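PDB 2GHS: AGR_C_1268p from Agrobacterium tumefaciens str. C58, which probably hydrolyses sugar lactones as a metal-dependent gluconolactonase of the SMP-30/regucalcin family, a six-bladed beta-propeller that holds one divalent cation per subunit. Local coordinates for residues L127-D138 against I149-A160; Y194-R205 against V221-M232. All coordinates share one frame; numbering follows the deposited sequence. Where two conformers were deposited one is given.

Interaction 1 (L127-D138 against I149-A160); sequences LESDLPGNRSND and IGTMGRKAETGA. With K (potassium ion), chain B; EDO (1,2-ethanediol), chain D.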
loop_
_atom_site.group_PDB
_atom_site.type_symbol
_atom_site.label_atom_id
_atom_site.label_comp_id
_atom_site.label_asym_id
_atom_site.label_seq_id
_atom_site.Cartn_x
_atom_site.Cartn_y
_atom_site.Cartn_z
ATOM N N LEU A 127 5.352 -9.756 14.961
ATOM C CA LEU A 127 4.264 -8.823 14.709
ATOM C C LEU A 127 3.025 -9.673 14.682
ATOM O O LEU A 127 2.794 -10.406 13.692
ATOM C CB LEU A 127 4.440 -8.108 13.357
ATOM C CG LEU A 127 3.385 -7.067 12.956
ATOM C CD1 LEU A 127 3.475 -5.900 13.875
ATOM C CD2 LEU A 127 3.601 -6.698 11.484
ATOM N N GLU A 128 2.270 -9.644 15.787
ATOM C CA GLU A 128 1.109 -10.518 15.932
ATOM C C GLU A 128 1.450 -11.932 15.512
ATOM O O GLU A 128 0.645 -12.656 14.907
ATOM C CB GLU A 128 -0.057 -9.957 15.114
ATOM C CG GLU A 128 -0.554 -8.626 15.664
ATOM C CD GLU A 128 -1.880 -8.175 15.068
ATOM O OE1 GLU A 128 -2.437 -8.858 14.177
ATOM O OE2 GLU A 128 -2.371 -7.109 15.495
ATOM N N SER A 129 2.642 -12.362 15.926
ATOM C CA SER A 129 3.157 -13.667 15.558
ATOM C C SER A 129 2.476 -14.791 16.330
ATOM O O SER A 129 2.644 -15.964 16.007
ATOM C CB SER A 129 4.664 -13.726 15.768
ATOM O OG SER A 129 5.364 -12.825 14.906
ATOM N N ASP A 130 1.763 -14.444 17.405
ATOM C CA ASP A 130 0.953 -15.367 18.180
ATOM C C ASP A 130 -0.549 -15.233 17.959
ATOM O O ASP A 130 -1.344 -15.794 18.752
ATOM C CB ASP A 130 1.263 -15.138 19.648
ATOM C CG ASP A 130 0.967 -13.693 20.104
ATOM O OD1 ASP A 130 0.758 -12.754 19.266
ATOM O OD2 ASP A 130 0.961 -13.499 21.345
ATOM N N LEU A 131 -0.947 -14.547 16.889
ATOM C CA LEU A 131 -2.357 -14.347 16.563
ATOM C C LEU A 131 -2.679 -14.952 15.202
ATOM O O LEU A 131 -2.744 -14.222 14.190
ATOM C CB LEU A 131 -2.703 -12.872 16.549
ATOM C CG LEU A 131 -2.625 -12.090 17.838
ATOM C CD1 LEU A 131 -3.163 -10.689 17.577
ATOM C CD2 LEU A 131 -3.423 -12.777 18.932
ATOM N N PRO A 132 -2.849 -16.287 15.147
ATOM C CA PRO A 132 -3.030 -16.878 13.837
ATOM C C PRO A 132 -4.242 -16.410 13.059
ATOM O O PRO A 132 -4.229 -16.513 11.815
ATOM C CB PRO A 132 -3.162 -18.384 14.131
ATOM C CG PRO A 132 -3.427 -18.487 15.528
ATOM C CD PRO A 132 -2.796 -17.311 16.194
ATOM N N GLY A 133 -5.253 -15.884 13.751
ATOM C CA GLY A 133 -6.441 -15.409 13.082
ATOM C C GLY A 133 -6.310 -14.074 12.376
ATOM O O GLY A 133 -7.261 -13.640 11.705
ATOM N N ASN A 134 -5.165 -13.387 12.536
ATOM C CA ASN A 134 -4.923 -12.117 11.922
ATOM C C ASN A 134 -3.851 -12.199 10.836
ATOM O O ASN A 134 -2.977 -13.090 10.884
ATOM C CB ASN A 134 -4.454 -11.067 12.975
ATOM C CG ASN A 134 -5.614 -10.383 13.726
ATOM O OD1 ASN A 134 -6.718 -10.938 13.872
ATOM N ND2 ASN A 134 -5.362 -9.155 14.179
ATOM N N ARG A 135 -3.857 -11.243 9.915
ATOM C CA ARG A 135 -2.789 -11.082 8.917
ATOM C C ARG A 135 -2.389 -9.609 8.849
ATOM O O ARG A 135 -3.090 -8.731 9.384
ATOM C CB ARG A 135 -3.235 -11.603 7.543
ATOM C CG ARG A 135 -4.408 -10.857 6.867
ATOM C CD ARG A 135 -4.422 -11.283 5.442
ATOM N NE ARG A 135 -5.475 -10.677 4.655
ATOM C CZ ARG A 135 -5.434 -9.494 4.046
ATOM N NH1 ARG A 135 -4.395 -8.671 4.149
ATOM N NH2 ARG A 135 -6.497 -9.108 3.319
ATOM N N SER A 136 -1.243 -9.352 8.242
ATOM C CA SER A 136 -0.851 -7.970 7.951
ATOM C C SER A 136 -1.562 -7.446 6.728
ATOM O O SER A 136 -1.965 -8.199 5.852
ATOM C CB SER A 136 0.676 -7.779 7.809
ATOM O OG SER A 136 1.198 -8.583 6.759
ATOM N N ASN A 137 -1.661 -6.129 6.628
ATOM C CA ASN A 137 -2.282 -5.506 5.468
ATOM C C ASN A 137 -1.389 -4.330 5.013
ATOM O O ASN A 137 -0.172 -4.460 4.876
ATOM C CB ASN A 137 -3.764 -5.134 5.779
ATOM C CG ASN A 137 -4.581 -4.906 4.497
ATOM O OD1 ASN A 137 -4.526 -5.744 3.607
ATOM N ND2 ASN A 137 -5.348 -3.778 4.409
ATOM N N ASP A 138 -1.998 -3.187 4.811
ATOM C CA ASP A 138 -1.356 -1.984 4.275
ATOM C C ASP A 138 -0.200 -1.517 5.175
ATOM O O ASP A 138 -0.299 -1.539 6.394
ATOM C CB ASP A 138 -2.422 -0.907 4.280
ATOM C CG ASP A 138 -1.946 0.389 3.666
ATOM O OD1 ASP A 138 -1.325 0.368 2.561
ATOM O OD2 ASP A 138 -2.219 1.446 4.287
ATOM N N ILE A 149 2.612 -0.130 9.934
ATOM C CA ILE A 149 2.050 -1.319 9.371
ATOM C C ILE A 149 0.731 -1.681 10.057
ATOM O O ILE A 149 0.646 -1.685 11.287
ATOM C CB ILE A 149 3.085 -2.484 9.450
ATOM C CG1 ILE A 149 2.516 -3.779 8.854
ATOM C CG2 ILE A 149 3.530 -2.742 10.865
ATOM C CD1 ILE A 149 2.311 -3.721 7.367
ATOM N N GLY A 150 -0.270 -1.970 9.233
ATOM C CA GLY A 150 -1.574 -2.420 9.656
ATOM C C GLY A 150 -1.730 -3.917 9.724
ATOM O O GLY A 150 -1.128 -4.680 8.937
ATOM N N THR A 151 -2.571 -4.357 10.655
ATOM C CA THR A 151 -2.960 -5.764 10.722
ATOM C C THR A 151 -4.493 -5.850 10.758
ATOM O O THR A 151 -5.179 -4.829 11.000
ATOM C CB THR A 151 -2.432 -6.450 11.954
ATOM O OG1 THR A 151 -3.016 -5.829 13.104
ATOM C CG2 THR A 151 -0.910 -6.420 11.994
HETATM N N MSE A 152 -5.047 -7.038 10.574
HETATM C CA MSE A 152 -6.511 -7.207 10.497
HETATM C C MSE A 152 -6.868 -8.645 10.766
HETATM O O MSE A 152 -6.050 -9.549 10.572
HETATM C CB MSE A 152 -7.031 -6.792 9.097
HETATM C CG MSE A 152 -6.439 -7.599 7.984
HETATM SE SE MSE A 152 -7.129 -6.917 6.291
HETATM C CE MSE A 152 -8.913 -7.622 6.364
ATOM N N GLY A 153 -8.091 -8.893 11.226
ATOM C CA GLY A 153 -8.572 -10.282 11.238
ATOM C C GLY A 153 -8.616 -10.763 9.804
ATOM O O GLY A 153 -8.912 -9.986 8.887
ATOM N N ARG A 154 -8.337 -12.052 9.576
ATOM C CA ARG A 154 -8.327 -12.568 8.212
ATOM C C ARG A 154 -9.713 -12.456 7.535
ATOM O O ARG A 154 -9.763 -12.394 6.316
ATOM C CB ARG A 154 -7.847 -14.019 8.195
ATOM C CG ARG A 154 -6.376 -14.158 8.539
ATOM C CD ARG A 154 -5.958 -15.594 8.696
ATOM N NE ARG A 154 -4.570 -15.718 9.164
ATOM C CZ ARG A 154 -3.513 -15.600 8.359
ATOM N NH1 ARG A 154 -3.643 -15.402 7.069
ATOM N NH2 ARG A 154 -2.313 -15.726 8.842
ATOM N N LYS A 155 -10.792 -12.428 8.317
ATOM C CA LYS A 155 -12.156 -12.277 7.798
ATOM C C LYS A 155 -12.664 -10.849 8.005
ATOM O O LYS A 155 -13.861 -10.599 7.928
ATOM C CB LYS A 155 -13.120 -13.303 8.428
ATOM C CG LYS A 155 -12.692 -14.756 8.348
ATOM C CD LYS A 155 -13.588 -15.657 9.202
ATOM C CE LYS A 155 -13.249 -17.154 9.110
ATOM N NZ LYS A 155 -14.106 -17.950 10.050
ATOM N N ALA A 156 -11.747 -9.921 8.213
ATOM C CA ALA A 156 -12.082 -8.548 8.597
ATOM C C ALA A 156 -13.005 -8.411 9.813
ATOM O O ALA A 156 -13.847 -7.489 9.879
ATOM C CB ALA A 156 -12.663 -7.816 7.400
ATOM N N GLU A 157 -12.835 -9.293 10.789
ATOM C CA GLU A 157 -13.588 -9.244 12.013
ATOM C C GLU A 157 -13.573 -7.825 12.592
ATOM O O GLU A 157 -12.536 -7.168 12.649
ATOM C CB GLU A 157 -12.975 -10.238 13.007
ATOM C CG GLU A 157 -13.209 -11.718 12.626
ATOM C CD GLU A 157 -12.082 -12.362 11.810
ATOM O OE1 GLU A 157 -11.355 -11.652 11.077
ATOM O OE2 GLU A 157 -11.930 -13.613 11.895
ATOM N N THR A 158 -14.729 -7.348 13.029
ATOM C CA THR A 158 -14.847 -5.960 13.441
ATOM C C THR A 158 -13.853 -5.621 14.536
ATOM O O THR A 158 -13.839 -6.245 15.590
ATOM C CB THR A 158 -16.260 -5.621 13.891
ATOM O OG1 THR A 158 -17.156 -5.908 12.820
ATOM C CG2 THR A 158 -16.346 -4.160 14.218
ATOM N N GLY A 159 -13.037 -4.594 14.296
ATOM C CA GLY A 159 -12.122 -4.124 15.321
ATOM C C GLY A 159 -10.926 -4.983 15.683
ATOM O O GLY A 159 -10.230 -4.694 16.663
ATOM N N ALA A 160 -10.662 -6.038 14.908
ATOM C CA ALA A 160 -9.611 -6.994 15.266
ATOM C C ALA A 160 -8.215 -6.486 14.935
ATOM O O ALA A 160 -7.195 -7.036 15.404
ATOM C CB ALA A 160 -9.869 -8.352 14.561
HETATM K K K B . -0.822 -13.139 12.630
HETATM C C1 EDO D . -7.813 -5.772 2.147
HETATM O O1 EDO D . -6.642 -6.566 1.931
HETATM C C2 EDO D . -7.688 -4.539 1.242
HETATM O O2 EDO D . -6.530 -3.747 1.593
HETATM O O HOH W 1 -4.719 -6.144 16.432
HETATM O O HOH W 2 -1.256 -10.449 11.922
HETATM O O HOH W 3 -9.696 -14.974 11.390
HETATM O O HOH W 4 -7.632 -12.668 4.629
#
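Ile149 opens the contact by laying CG2 against CD2 of Leu127, while its CD1 reaches the backbone oxygens of Asn137 and Asp138. Strands 134-138 and 149-153 pair as arms of an antiparallel hairpin, Gly150 bonding through both its N (to Asp138 O) and its O (from Asn137 N). Thr151 turns OG1 into the niche between its own N and carbonyl carbon (chi1 63°) and donates to Glu128 OE2 at 2.8 Å, approaching from above the carboxylate plane; Tyr164 holds the same oxygen. The other oxygen, OE1, receives Asn134 ND2 at 2.9 Å. Selenomethionine Met152 runs alongside Arg135, its SE 3.7 Å from NH2 over one face of the guanidinium. Arg135 NH1 donates to Asn137 OD1 at 3.0 Å. Arg154 sends NE to Pro132 O at 2.8 Å, nearly straight (170°), and one face of its guanidinium lies against Arg135 CB; Asp108 is its salt-bridge partner. Ala160 O accepts the second N-H of Asn134 ND2. The backbone oxygens of Glu128, Leu131 and Asn134, with Asp108 O, bind potassium. A 1,2-ethanediol, probably from the crystallisation liquor, bridges Arg135 and Asn137, both predicted substrate binders, and also bonds Glu52 and Asn182, consistent with polar groups able to receive a hydroxylated ligand.

Interaction 2 (Y194-R205 against V221-M232); sequences YFVDTKVNRLMR and VFIDSTGIKGGM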
loop_
_atom_site.group_PDB
_atom_site.type_symbol
_atom_site.label_atom_id
_atom_site.label_comp_id
_atom_site.label_asym_id
_atom_site.label_seq_id
_atom_site.Cartn_x
_atom_site.Cartn_y
_atom_site.Cartn_z
ATOM N N TYR A 194 -1.539 9.831 7.737
ATOM C CA TYR A 194 -2.904 9.558 7.340
ATOM C C TYR A 194 -3.180 8.058 7.401
ATOM O O TYR A 194 -2.288 7.244 7.196
ATOM C CB TYR A 194 -3.165 10.032 5.900
ATOM C CG TYR A 194 -2.827 11.491 5.664
ATOM C CD1 TYR A 194 -3.699 12.480 6.028
ATOM C CD2 TYR A 194 -1.637 11.866 5.039
ATOM C CE1 TYR A 194 -3.400 13.800 5.857
ATOM C CE2 TYR A 194 -1.334 13.175 4.796
ATOM C CZ TYR A 194 -2.211 14.163 5.220
ATOM O OH TYR A 194 -1.941 15.495 4.990
ATOM N N PHE A 195 -4.415 7.707 7.727
ATOM C CA PHE A 195 -4.883 6.324 7.680
ATOM C C PHE A 195 -6.396 6.272 7.651
ATOM O O PHE A 195 -7.064 7.241 7.942
ATOM C CB PHE A 195 -4.357 5.469 8.860
ATOM C CG PHE A 195 -4.971 5.774 10.175
ATOM C CD1 PHE A 195 -4.463 6.765 10.997
ATOM C CD2 PHE A 195 -6.072 5.044 10.602
ATOM C CE1 PHE A 195 -5.073 7.022 12.238
ATOM C CE2 PHE A 195 -6.655 5.291 11.850
ATOM C CZ PHE A 195 -6.143 6.280 12.647
ATOM N N VAL A 196 -6.923 5.106 7.310
ATOM C CA VAL A 196 -8.364 4.905 7.279
ATOM C C VAL A 196 -8.660 3.500 7.777
ATOM O O VAL A 196 -7.793 2.634 7.732
ATOM C CB VAL A 196 -8.939 5.043 5.823
ATOM C CG1 VAL A 196 -8.612 3.816 4.903
ATOM C CG2 VAL A 196 -10.448 5.312 5.819
ATOM N N ASP A 197 -9.890 3.307 8.248
ATOM C CA ASP A 197 -10.455 1.965 8.462
ATOM C C ASP A 197 -11.400 1.836 7.266
ATOM O O ASP A 197 -12.389 2.563 7.158
ATOM C CB ASP A 197 -11.177 1.870 9.777
ATOM C CG ASP A 197 -11.823 0.505 10.004
ATOM O OD1 ASP A 197 -11.917 -0.329 9.056
ATOM O OD2 ASP A 197 -12.263 0.280 11.154
ATOM N N THR A 198 -11.076 0.950 6.333
ATOM C CA THR A 198 -11.859 0.818 5.083
ATOM C C THR A 198 -13.335 0.525 5.335
ATOM O O THR A 198 -14.169 0.875 4.536
ATOM C CB THR A 198 -11.241 -0.244 4.153
ATOM O OG1 THR A 198 -9.878 0.102 3.870
ATOM C CG2 THR A 198 -11.974 -0.329 2.807
ATOM N N LYS A 199 -13.657 -0.109 6.455
ATOM C CA LYS A 199 -15.059 -0.365 6.791
ATOM C C LYS A 199 -15.842 0.903 7.219
ATOM O O LYS A 199 -17.085 0.888 7.250
ATOM C CB LYS A 199 -15.148 -1.414 7.893
ATOM C CG LYS A 199 -14.661 -2.796 7.471
ATOM N N VAL A 200 -15.115 1.976 7.555
ATOM C CA VAL A 200 -15.674 3.211 8.094
ATOM C C VAL A 200 -15.541 4.356 7.084
ATOM O O VAL A 200 -16.471 5.165 6.908
ATOM C CB VAL A 200 -14.963 3.560 9.421
ATOM C CG1 VAL A 200 -15.332 4.960 9.915
ATOM C CG2 VAL A 200 -15.241 2.488 10.491
ATOM N N ASN A 201 -14.424 4.394 6.360
ATOM C CA ASN A 201 -14.209 5.368 5.281
ATOM C C ASN A 201 -14.111 6.815 5.780
ATOM O O ASN A 201 -14.488 7.757 5.074
ATOM C CB ASN A 201 -15.286 5.260 4.184
ATOM C CG ASN A 201 -14.917 4.292 3.057
ATOM O OD1 ASN A 201 -13.749 3.915 2.877
ATOM N ND2 ASN A 201 -15.930 3.880 2.303
ATOM N N ARG A 202 -13.589 6.983 6.991
ATOM C CA ARG A 202 -13.186 8.296 7.468
ATOM C C ARG A 202 -11.683 8.377 7.518
ATOM O O ARG A 202 -11.032 7.798 8.414
ATOM C CB ARG A 202 -13.779 8.628 8.830
ATOM C CG ARG A 202 -15.263 8.721 8.786
ATOM C CD ARG A 202 -15.857 9.397 10.020
ATOM N NE ARG A 202 -17.330 9.371 9.933
ATOM C CZ ARG A 202 -18.111 8.443 10.493
ATOM N NH1 ARG A 202 -17.583 7.469 11.227
ATOM N NH2 ARG A 202 -19.439 8.502 10.338
ATOM N N LEU A 203 -11.113 9.064 6.548
ATOM C CA LEU A 203 -9.652 9.174 6.462
ATOM C C LEU A 203 -9.196 10.160 7.547
ATOM O O LEU A 203 -9.669 11.316 7.612
ATOM C CB LEU A 203 -9.226 9.619 5.063
ATOM C CG LEU A 203 -7.715 9.579 4.785
ATOM C CD1 LEU A 203 -7.444 9.299 3.300
ATOM C CD2 LEU A 203 -7.078 10.880 5.223
HETATM N N MSE A 204 -8.310 9.691 8.399
HETATM C CA MSE A 204 -7.829 10.443 9.539
HETATM C C MSE A 204 -6.487 11.086 9.215
HETATM O O MSE A 204 -5.716 10.550 8.435
HETATM C CB MSE A 204 -7.613 9.481 10.699
HETATM C CG MSE A 204 -8.781 8.559 10.961
HETATM SE SE MSE A 204 -10.445 9.480 11.369
HETATM C CE MSE A 204 -10.039 10.181 13.131
ATOM N N ARG A 205 -6.211 12.225 9.845
ATOM C CA ARG A 205 -4.881 12.802 9.876
ATOM C C ARG A 205 -4.373 12.823 11.303
ATOM O O ARG A 205 -5.159 13.000 12.258
ATOM C CB ARG A 205 -4.885 14.213 9.261
ATOM C CG ARG A 205 -5.668 15.257 9.999
ATOM C CD ARG A 205 -5.421 16.746 9.493
ATOM N NE ARG A 205 -6.213 17.704 10.269
ATOM C CZ ARG A 205 -5.916 18.173 11.491
ATOM N NH1 ARG A 205 -4.794 17.811 12.118
ATOM N NH2 ARG A 205 -6.758 19.010 12.094
ATOM N N VAL A 221 -10.496 13.670 12.007
ATOM C CA VAL A 221 -11.131 13.333 10.723
ATOM C C VAL A 221 -10.740 14.359 9.675
ATOM O O VAL A 221 -10.968 15.557 9.850
ATOM C CB VAL A 221 -12.653 13.273 10.809
ATOM C CG1 VAL A 221 -13.291 12.983 9.441
ATOM C CG2 VAL A 221 -13.117 12.230 11.797
ATOM N N PHE A 222 -10.119 13.902 8.595
ATOM C CA PHE A 222 -9.679 14.764 7.518
ATOM C C PHE A 222 -10.622 14.686 6.303
ATOM O O PHE A 222 -11.080 15.734 5.812
ATOM C CB PHE A 222 -8.229 14.401 7.154
ATOM C CG PHE A 222 -7.621 15.222 6.037
ATOM C CD1 PHE A 222 -7.679 16.608 6.032
ATOM C CD2 PHE A 222 -6.925 14.588 5.023
ATOM C CE1 PHE A 222 -7.074 17.337 5.014
ATOM C CE2 PHE A 222 -6.306 15.325 4.001
ATOM C CZ PHE A 222 -6.390 16.689 3.996
ATOM N N ILE A 223 -10.923 13.469 5.843
ATOM C CA ILE A 223 -11.871 13.249 4.722
ATOM C C ILE A 223 -12.962 12.228 5.120
ATOM O O ILE A 223 -12.651 11.049 5.351
ATOM C CB ILE A 223 -11.121 12.761 3.440
ATOM C CG1 ILE A 223 -10.031 13.783 3.041
ATOM C CG2 ILE A 223 -12.138 12.496 2.303
ATOM C CD1 ILE A 223 -8.979 13.270 2.050
ATOM N N ASP A 224 -14.215 12.708 5.227
ATOM C CA ASP A 224 -15.344 11.852 5.552
ATOM C C ASP A 224 -15.949 11.401 4.217
ATOM O O ASP A 224 -16.589 12.193 3.492
ATOM C CB ASP A 224 -16.389 12.617 6.376
ATOM C CG ASP A 224 -17.494 11.710 6.915
ATOM O OD1 ASP A 224 -17.728 10.627 6.352
ATOM O OD2 ASP A 224 -18.135 12.105 7.902
ATOM N N SER A 225 -15.730 10.135 3.896
ATOM C CA SER A 225 -16.296 9.557 2.673
ATOM C C SER A 225 -17.235 8.414 3.050
ATOM O O SER A 225 -17.414 7.469 2.298
ATOM C CB SER A 225 -15.194 9.093 1.694
ATOM O OG SER A 225 -14.475 7.956 2.156
ATOM N N THR A 226 -17.858 8.519 4.227
ATOM C CA THR A 226 -18.723 7.458 4.751
ATOM C C THR A 226 -19.992 7.333 3.929
ATOM O O THR A 226 -20.649 8.317 3.620
ATOM C CB THR A 226 -19.119 7.717 6.203
ATOM O OG1 THR A 226 -17.949 7.774 7.032
ATOM C CG2 THR A 226 -20.088 6.618 6.721
ATOM N N GLY A 227 -20.335 6.099 3.576
ATOM C CA GLY A 227 -21.513 5.841 2.773
ATOM C C GLY A 227 -21.345 6.053 1.274
ATOM O O GLY A 227 -22.241 5.687 0.497
ATOM N N ILE A 228 -20.228 6.661 0.870
ATOM C CA ILE A 228 -19.956 6.869 -0.555
ATOM C C ILE A 228 -19.396 5.577 -1.106
ATOM O O ILE A 228 -18.650 4.856 -0.415
ATOM C CB ILE A 228 -19.021 8.061 -0.805
ATOM C CG1 ILE A 228 -19.579 9.308 -0.114
ATOM C CG2 ILE A 228 -18.818 8.301 -2.317
ATOM C CD1 ILE A 228 -21.095 9.504 -0.288
ATOM N N LYS A 229 -19.806 5.252 -2.333
ATOM C CA LYS A 229 -19.595 3.928 -2.839
ATOM C C LYS A 229 -18.113 3.585 -2.896
ATOM O O LYS A 229 -17.271 4.426 -3.222
ATOM C CB LYS A 229 -20.216 3.774 -4.225
ATOM C CG LYS A 229 -20.044 2.399 -4.847
ATOM C CD LYS A 229 -20.815 2.263 -6.179
ATOM C CE LYS A 229 -20.667 0.833 -6.781
ATOM N NZ LYS A 229 -19.265 0.279 -6.728
ATOM N N GLY A 230 -17.827 2.339 -2.574
ATOM C CA GLY A 230 -16.465 1.847 -2.584
ATOM C C GLY A 230 -15.721 2.077 -1.268
ATOM O O GLY A 230 -16.168 2.834 -0.408
ATOM N N GLY A 231 -14.597 1.399 -1.129
ATOM C CA GLY A 231 -13.756 1.414 0.067
ATOM C C GLY A 231 -12.439 2.110 -0.162
ATOM O O GLY A 231 -11.808 1.869 -1.181
HETATM N N MSE A 232 -12.040 2.970 0.767
HETATM C CA MSE A 232 -10.739 3.640 0.663
HETATM C C MSE A 232 -9.668 2.615 0.995
HETATM O O MSE A 232 -9.598 2.108 2.125
HETATM C CB MSE A 232 -10.644 4.845 1.578
HETATM C CG MSE A 232 -11.659 5.897 1.247
HETATM SE SE MSE A 232 -11.401 7.477 2.393
HETATM C CE MSE A 232 -10.263 8.514 1.212
HETATM O O HOH W 5 -18.586 3.731 3.893
HETATM O O HOH W 6 -20.427 10.714 8.255
#
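Tyr194 meets Phe222 with CE1 3.7 Å from CD2, the two rings near parallel (30°) but slid so far apart that they barely overlap. Two residues on, Val196 brings CG1 to CB of selenomethionine Met232, the side chains crossing at about a right angle. Thr198 OG1 donates to Met232 O at 2.7 Å and is also bonded to Asn182, a predicted ligand of the divalent cation, which places this end of the contact beside the probable catalytic centre. Asn201 works with both ends of its amide: OD1 accepts from Met232 N at 2.9 Å, and ND2 donates a hydrogen bond to Gly230 O, in the plane of that carbonyl. Its backbone O accepts from Ser225 N and, in one of two conformers, also from Ser225 OG. In propeller terms, strands 192-197, 202-207 and 220-224 run successively outward in one blade, and the chain then returns inward to strand 231-237 of the next. Arg202 forms a weak salt bridge to Asp224, NE to OD2 at 3.5 Å, and a water joins NH2 to the same oxygen; Thr226 OG1 sits over one guanidinium face. At Leu203 the pairing becomes a classic beta bulge, O accepting from both Phe222 N (2.8 Å) and Ile223 N (3.1 Å). In one conformer its CD2 touches the Phe222 ring at the edge, and CD1 nears Met232 CE.

Overall arrangement
Interactions 1 and 2 follow one another along the chain: 127-138 with 149-160 is complete before 194-205 with 221-232 begins. Their centres lie about 19 Å apart and their nearest atoms about 5 Å, without touching. Both belong to one run of antiparallel strands, 134-141 to 220-224, interaction 1 at its first edge and interaction 2 at its last; the long, interrupted strand 170-186 between them probably passes from one blade to the next. Interaction 2 also reaches into the next sheet through strand 231-237. The two converge on Asn182, which adjoins Asp138 and Thr198, so contacts remote in sequence border one predicted metal and substrate pocket.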